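Local coordinates for probable quinone reductase Qor (NADPH:quinone reductase) (Zeta-crystallin homolog protein) (Mycobacterium tuberculosis, PDB 4RVS), which probably transfers electrons from NADPH to quinone substrates, as a zeta-crystallin-like member of the medium-chain dehydrogenase/reductase family, at residues Val89-Asn94 against Ala123-Leu128; Thr80-Gly85 against Ser106-Val111. All coordinates share one frame; numbering follows the deposited sequence.

Contact 1: residues Val89-Asn94 against Ala123-Leu128; sequences VSASAN and ALLKGL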
ATOM      1  N   VAL A  89      20.741  -4.225  23.934  1.00  9.67           N
ATOM      2  CA  VAL A  89      19.332  -4.231  24.307  1.00 11.47           C
ATOM      3  C   VAL A  89      18.550  -5.160  23.392  1.00 10.22           C
ATOM      4  O   VAL A  89      18.861  -5.283  22.210  1.00 11.37           O
ATOM      5  CB  VAL A  89      18.740  -2.805  24.267  1.00  9.21           C
ATOM      6  CG1 VAL A  89      18.819  -2.228  22.858  1.00 10.38           C
ATOM      7  CG2 VAL A  89      17.298  -2.794  24.776  1.00  9.91           C
ATOM      8  N   SER A  90      17.551  -5.840  23.941  1.00 10.96           N
ATOM      9  CA  SER A  90      16.703  -6.707  23.123  1.00 10.62           C
ATOM     10  C   SER A  90      15.285  -6.653  23.640  1.00 11.73           C
ATOM     11  O   SER A  90      15.064  -6.448  24.838  1.00 13.74           O
ATOM     12  CB  SER A  90      17.215  -8.153  23.142  1.00 12.34           C
ATOM     13  OG  SER A  90      16.399  -9.010  22.343  1.00 10.07           O
ATOM     14  N   ALA A  91      14.326  -6.840  22.736  1.00 10.38           N
ATOM     15  CA  ALA A  91      12.929  -6.980  23.114  1.00 14.52           C
ATOM     16  C   ALA A  91      12.473  -8.408  22.808  1.00 13.16           C
ATOM     17  O   ALA A  91      11.277  -8.700  22.787  1.00 14.02           O
ATOM     18  CB  ALA A  91      12.063  -5.948  22.375  1.00 13.11           C
ATOM     19  N   SER A  92      13.450  -9.285  22.578  1.00 12.57           N
ATOM     20  CA  SER A  92      13.207 -10.695  22.289  1.00 12.53           C
ATOM     21  C   SER A  92      13.949 -11.601  23.256  1.00 13.67           C
ATOM     22  O   SER A  92      14.310 -12.727  22.905  1.00 11.51           O
ATOM     23  CB  SER A  92      13.650 -11.037  20.864  1.00 15.67           C
ATOM     24  OG  SER A  92      12.927 -10.297  19.908  1.00 17.12           O
ATOM     25  N   ALA A  93      14.190 -11.115  24.471  1.00 10.52           N
ATOM     26  CA  ALA A  93      14.903 -11.909  25.462  1.00 10.99           C
ATOM     27  C   ALA A  93      13.999 -12.996  26.044  1.00 12.04           C
ATOM     28  O   ALA A  93      12.772 -12.867  26.070  1.00 12.02           O
ATOM     29  CB  ALA A  93      15.425 -11.016  26.580  1.00 10.29           C
ATOM     30  N   ASN A  94      14.616 -14.070  26.515  1.00 11.54           N
ATOM     31  CA  ASN A  94      13.889 -15.035  27.313  1.00 12.21           C
ATOM     32  C   ASN A  94      14.244 -14.846  28.782  1.00 12.52           C
ATOM     33  O   ASN A  94      15.414 -14.913  29.161  1.00 12.79           O
ATOM     34  CB  ASN A  94      14.192 -16.465  26.880  1.00 12.35           C
ATOM     35  CG  ASN A  94      13.354 -17.485  27.641  1.00 19.27           C
ATOM     36  OD1 ASN A  94      13.679 -17.855  28.770  1.00 22.26           O
ATOM     37  ND2 ASN A  94      12.265 -17.930  27.031  1.00 20.48           N
ATOM     38  N   ALA A 123      12.653   1.890  25.342  1.00 11.54           N
ATOM     39  CA  ALA A 123      12.429   2.530  24.046  1.00 14.01           C
ATOM     40  C   ALA A 123      12.517   1.593  22.861  1.00 14.60           C
ATOM     41  O   ALA A 123      11.991   1.907  21.789  1.00 11.28           O
ATOM     42  CB  ALA A 123      13.383   3.695  23.847  1.00 16.33           C
ATOM     43  N   LEU A 124      13.193   0.457  23.026  1.00 13.37           N
ATOM     44  CA  LEU A 124      13.544  -0.344  21.853  1.00 11.63           C
ATOM     45  C   LEU A 124      12.327  -0.785  21.041  1.00 13.15           C
ATOM     46  O   LEU A 124      12.244  -0.510  19.839  1.00 11.17           O
ATOM     47  CB  LEU A 124      14.406  -1.550  22.233  1.00 10.91           C
ATOM     48  CG  LEU A 124      14.780  -2.437  21.041  1.00 12.69           C
ATOM     49  CD1 LEU A 124      15.709  -1.710  20.082  1.00  9.38           C
ATOM     50  CD2 LEU A 124      15.424  -3.736  21.516  1.00 10.78           C
ATOM     51  N   LEU A 125      11.382  -1.462  21.684  1.00 12.26           N
ATOM     52  CA  LEU A 125      10.248  -2.020  20.951  1.00 14.03           C
ATOM     53  C   LEU A 125       9.402  -0.926  20.300  1.00 13.18           C
ATOM     54  O   LEU A 125       9.106  -1.001  19.102  1.00 13.20           O
ATOM     55  CB  LEU A 125       9.378  -2.881  21.864  1.00 14.49           C
ATOM     56  CG  LEU A 125       8.144  -3.493  21.201  1.00 16.50           C
ATOM     57  CD1 LEU A 125       8.562  -4.429  20.101  1.00 18.21           C
ATOM     58  CD2 LEU A 125       7.302  -4.236  22.218  1.00 24.40           C
ATOM     59  N   LYS A 126       9.020   0.079  21.085  1.00 11.43           N
ATOM     60  CA  LYS A 126       8.229   1.194  20.561  1.00 13.14           C
ATOM     61  C   LYS A 126       8.999   1.906  19.464  1.00 14.33           C
ATOM     62  O   LYS A 126       8.411   2.381  18.489  1.00 13.64           O
ATOM     63  CB  LYS A 126       7.936   2.224  21.648  1.00 16.88           C
ATOM     64  CG  LYS A 126       7.188   1.732  22.864  1.00 24.87           C
ATOM     65  CD  LYS A 126       7.542   2.629  24.062  1.00 27.29           C
ATOM     66  CE  LYS A 126       7.254   1.944  25.392  1.00 32.10           C
ATOM     67  NZ  LYS A 126       7.859   2.683  26.546  1.00 32.79           N
ATOM     68  N   GLY A 127      10.317   1.992  19.642  1.00 11.69           N
ATOM     69  CA  GLY A 127      11.175   2.732  18.732  1.00 13.35           C
ATOM     70  C   GLY A 127      11.392   2.041  17.395  1.00 11.01           C
ATOM     71  O   GLY A 127      11.380   2.696  16.355  1.00 11.18           O
ATOM     72  N   LEU A 128      11.597   0.725  17.422  1.00  8.51           N
ATOM     73  CA  LEU A 128      11.706  -0.044  16.189  1.00 10.75           C
ATOM     74  C   LEU A 128      10.388   0.021  15.442  1.00 12.17           C
ATOM     75  O   LEU A 128      10.366   0.092  14.213  1.00  9.51           O
ATOM     76  CB  LEU A 128      12.013  -1.508  16.491  1.00  9.94           C
ATOM     77  CG  LEU A 128      13.343  -1.823  17.158  1.00 13.09           C
ATOM     78  CD1 LEU A 128      13.316  -3.258  17.595  1.00 11.99           C
ATOM     79  CD2 LEU A 128      14.494  -1.576  16.196  1.00 11.77           C
TER

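Contact 2: residues Thr80-Gly85 against Ser106-Val111; sequences TAISVG and SLTAKV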
ATOM      1  N   THR A  80      27.499 -10.874  13.559  1.00 15.31           N
ATOM      2  CA  THR A  80      27.134  -9.793  14.471  1.00 16.43           C
ATOM      3  C   THR A  80      28.335  -8.959  14.923  1.00 13.90           C
ATOM      4  O   THR A  80      29.433  -9.480  15.127  1.00 16.36           O
ATOM      5  CB  THR A  80      26.373 -10.320  15.717  1.00 16.24           C
ATOM      6  OG1 THR A  80      25.957  -9.214  16.528  1.00 14.72           O
ATOM      7  CG2 THR A  80      27.266 -11.232  16.550  1.00 16.39           C
ATOM      8  N   ALA A  81      28.115  -7.658  15.074  1.00 16.41           N
ATOM      9  CA  ALA A  81      29.136  -6.753  15.603  1.00 17.02           C
ATOM     10  C   ALA A  81      29.246  -6.873  17.130  1.00 18.25           C
ATOM     11  O   ALA A  81      30.187  -6.355  17.749  1.00 16.19           O
ATOM     12  CB  ALA A  81      28.812  -5.324  15.210  1.00 18.84           C
ATOM     13  N   ILE A  82      28.273  -7.552  17.732  1.00 13.51           N
ATOM     14  CA  ILE A  82      28.206  -7.661  19.195  1.00 15.55           C
ATOM     15  C   ILE A  82      29.303  -8.555  19.770  1.00 17.34           C
ATOM     16  O   ILE A  82      29.524  -9.663  19.287  1.00 16.93           O
ATOM     17  CB  ILE A  82      26.827  -8.164  19.651  1.00 15.95           C
ATOM     18  CG1 ILE A  82      25.746  -7.149  19.285  1.00 12.59           C
ATOM     19  CG2 ILE A  82      26.818  -8.403  21.150  1.00 14.71           C
ATOM     20  CD1 ILE A  82      24.325  -7.658  19.516  1.00 11.80           C
ATOM     21  N   SER A  83      29.977  -8.063  20.810  1.00 13.83           N
ATOM     22  CA  SER A  83      31.079  -8.775  21.448  1.00 20.29           C
ATOM     23  C   SER A  83      30.858  -8.796  22.957  1.00 15.33           C
ATOM     24  O   SER A  83      30.139  -7.946  23.486  1.00 14.62           O
ATOM     25  CB  SER A  83      32.419  -8.087  21.128  1.00 19.42           C
ATOM     26  OG  SER A  83      32.627  -7.964  19.729  1.00 21.92           O
ATOM     27  N   VAL A  84      31.471  -9.756  23.646  1.00 15.19           N
ATOM     28  CA  VAL A  84      31.435  -9.793  25.109  1.00 14.65           C
ATOM     29  C   VAL A  84      31.852  -8.437  25.689  1.00 19.15           C
ATOM     30  O   VAL A  84      32.825  -7.831  25.229  1.00 16.43           O
ATOM     31  CB  VAL A  84      32.345 -10.909  25.672  1.00 17.35           C
ATOM     32  CG1 VAL A  84      32.500 -10.782  27.178  1.00 18.05           C
ATOM     33  CG2 VAL A  84      31.773 -12.273  25.324  1.00 17.16           C
ATOM     34  N   GLY A  85      31.094  -7.945  26.665  1.00 15.04           N
ATOM     35  CA  GLY A  85      31.386  -6.653  27.267  1.00 16.83           C
ATOM     36  C   GLY A  85      30.533  -5.511  26.745  1.00 14.68           C
ATOM     37  O   GLY A  85      30.403  -4.482  27.419  1.00 14.74           O
ATOM     38  N   SER A 106      20.643 -11.882  16.698  1.00 14.69           N
ATOM     39  CA  SER A 106      20.065 -11.265  15.499  1.00 14.37           C
ATOM     40  C   SER A 106      18.891 -10.342  15.838  1.00 13.68           C
ATOM     41  O   SER A 106      18.426  -9.581  14.981  1.00 14.97           O
ATOM     42  CB  SER A 106      19.617 -12.337  14.498  1.00 17.54           C
ATOM     43  OG  SER A 106      18.527 -13.080  15.013  1.00 19.41           O
ATOM     44  N   LEU A 107      18.425 -10.397  17.088  1.00 10.91           N
ATOM     45  CA  LEU A 107      17.368  -9.503  17.570  1.00 12.09           C
ATOM     46  C   LEU A 107      17.835  -8.744  18.812  1.00 11.55           C
ATOM     47  O   LEU A 107      17.039  -8.419  19.696  1.00 10.79           O
ATOM     48  CB  LEU A 107      16.088 -10.287  17.887  1.00 13.45           C
ATOM     49  CG  LEU A 107      15.482 -11.064  16.718  1.00 15.60           C
ATOM     50  CD1 LEU A 107      14.390 -11.996  17.203  1.00 17.83           C
ATOM     51  CD2 LEU A 107      14.937 -10.122  15.664  1.00 18.85           C
ATOM     52  N   THR A 108      19.135  -8.480  18.867  1.00 12.77           N
ATOM     53  CA  THR A 108      19.726  -7.671  19.926  1.00 12.22           C
ATOM     54  C   THR A 108      20.527  -6.557  19.280  1.00 13.99           C
ATOM     55  O   THR A 108      21.128  -6.759  18.226  1.00 13.39           O
ATOM     56  CB  THR A 108      20.642  -8.531  20.791  1.00 12.66           C
ATOM     57  OG1 THR A 108      19.867  -9.589  21.374  1.00 12.90           O
ATOM     58  CG2 THR A 108      21.265  -7.708  21.899  1.00 12.25           C
ATOM     59  N   ALA A 109      20.543  -5.380  19.894  1.00 11.04           N
ATOM     60  CA  ALA A 109      21.249  -4.254  19.300  1.00 13.60           C
ATOM     61  C   ALA A 109      22.216  -3.633  20.294  1.00 12.06           C
ATOM     62  O   ALA A 109      21.980  -3.677  21.500  1.00 10.12           O
ATOM     63  CB  ALA A 109      20.269  -3.224  18.831  1.00 11.68           C
ATOM     64  N   LYS A 110      23.288  -3.032  19.785  1.00 13.00           N
ATOM     65  CA  LYS A 110      24.200  -2.282  20.645  1.00 10.45           C
ATOM     66  C   LYS A 110      23.535  -1.004  21.132  1.00 13.68           C
ATOM     67  O   LYS A 110      22.706  -0.420  20.432  1.00 13.15           O
ATOM     68  CB  LYS A 110      25.484  -1.913  19.896  1.00 16.47           C
ATOM     69  CG  LYS A 110      26.416  -3.079  19.617  1.00 16.63           C
ATOM     70  CD  LYS A 110      27.769  -2.549  19.145  1.00 25.25           C
ATOM     71  CE  LYS A 110      28.711  -3.677  18.773  1.00 22.36           C
ATOM     72  NZ  LYS A 110      30.051  -3.164  18.373  1.00 23.22           N
ATOM     73  N   VAL A 111      23.896  -0.569  22.334  1.00  9.79           N
ATOM     74  CA  VAL A 111      23.400   0.699  22.855  1.00 11.16           C
ATOM     75  C   VAL A 111      24.584   1.653  22.895  1.00 13.19           C
ATOM     76  O   VAL A 111      25.620   1.326  23.469  1.00 16.22           O
ATOM     77  CB  VAL A 111      22.808   0.522  24.268  1.00 11.17           C
ATOM     78  CG1 VAL A 111      22.331   1.854  24.823  1.00 13.25           C
ATOM     79  CG2 VAL A 111      21.662  -0.500  24.243  1.00 10.99           C
TER
HETATM   80  O   HOH W   1      31.851  -5.031  19.734  1.00 23.98           O

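Contact 1: residues Val89-Asn94 against Ala123-Leu128
Leu-124 reaches out from helix 117-137 and lays its CD2 methyl against the backbone where strand 87-90 runs out. That methyl lies 3.5 Å from Ala-91 N and 3.6 Å from Ser-90 C, so it rests on the peptide link between these two residues. Val-89 receives the same branch from the strand side: both of its methyls meet Leu-124 CD2, and CG2 also comes within 4.0 Å of Leu-124 CB, the two side chains sliding past each other in opposite directions. At the next helix residue, Ala-91 CB sits 4.1 Å from Leu-125 CB, a methyl placed against the root of the leucine. Leu-125 CG stands anti to the backbone N (chi1 179°), and its isobutyl group continues to Leu-270, which binds NADPH in a complex of this protein. The contact thus joins the end of a strand in the GroES-like fold of a medium-chain reductase to helix 117-137, beside the cofactor cleft. Behind this apolar layer the loop is fixed by an ST turn, in which Ser-92 N donates to Ser-90 OG at 3.0 Å. Ser-90 OG is also hydrogen-bonded to Leu-107 O, tying the turn to the chain leading into strand 108-110. Farther out, Phe-288 of helix 277-292 touches Val-89.

Contact 2: residues Thr80-Gly85 against Ser106-Val111
Ile-82 and Lys-110 pass alongside each other in opposite directions where the loop between strands 64-71 and 87-90 folds over strand 108-110, an antiparallel neighbour of 87-90 in the GroES-like domain of this medium-chain reductase. The tight part lies at the tip of Ile-82. Its CG1 is placed beside the backbone N and anti to the carbonyl carbon (chi1 -64°), and with the chain extended beyond it CD1 is carried to the strand. There CD1 lies 3.6 Å from Thr-108 O and 3.9 Å from Thr-108 CG2, the two side chains crossing at about a right angle. Leu-31 of strand 30-35 touches both Ile-82 and Thr-108, so a third strand joins the apolar cluster. The polar end of Thr-108 is used elsewhere: OG1 is hydrogen-bonded to Pro-104 O. An ST turn shapes the loop just before the isoleucine, Ile-82 N donating to Thr-80 OG1 at 3.1 Å with an N-H...O angle of 163°.

Toward solvent the contact is looser in being exposed and weakly bonded, and it rests on one long lysine. Lys-110 CG meets Ile-82 CG1 at 4.1 Å, and the extended chain then runs out past Ala-81, bringing Lys-110 CE within 3.2 Å of Ala-81 O, the closest approach of the two segments. The ammonium group makes only a weak direct hydrogen bond to the loop backbone, with NZ 3.3 Å from Ala-81 O. Asp-86, which takes the backbone N-H of Ser-83 on OD2, forms a long, weak ion pair with the same lysine. A water bridges the same two atoms of lysine and loop: it accepts from Lys-110 NZ at 2.9 Å and donates to Ala-81 O.

How the contacts relate
Of the four segments, loop 80-85 comes first from the N terminus, then strand 87-90 and the turn 91-94, then segment 106-111, and finally helix 117-137. Contact 2 closes when 106-111 returns to the loop; contact 1 closes later, when 123-128 reaches back to 89-94. The segments alternate, so the two closures cross rather than nest. They meet directly in the sheet, where strands 87-90 and 108-110 run antiparallel: Val-89 N lies 2.8 Å from Ala-109 O, a probable hydrogen bond. Contact 2 thereby ties an outer loop to strand 108-110, and contact 1 ties the end of strand 87-90 to helix 117-137 near the cofactor cleft.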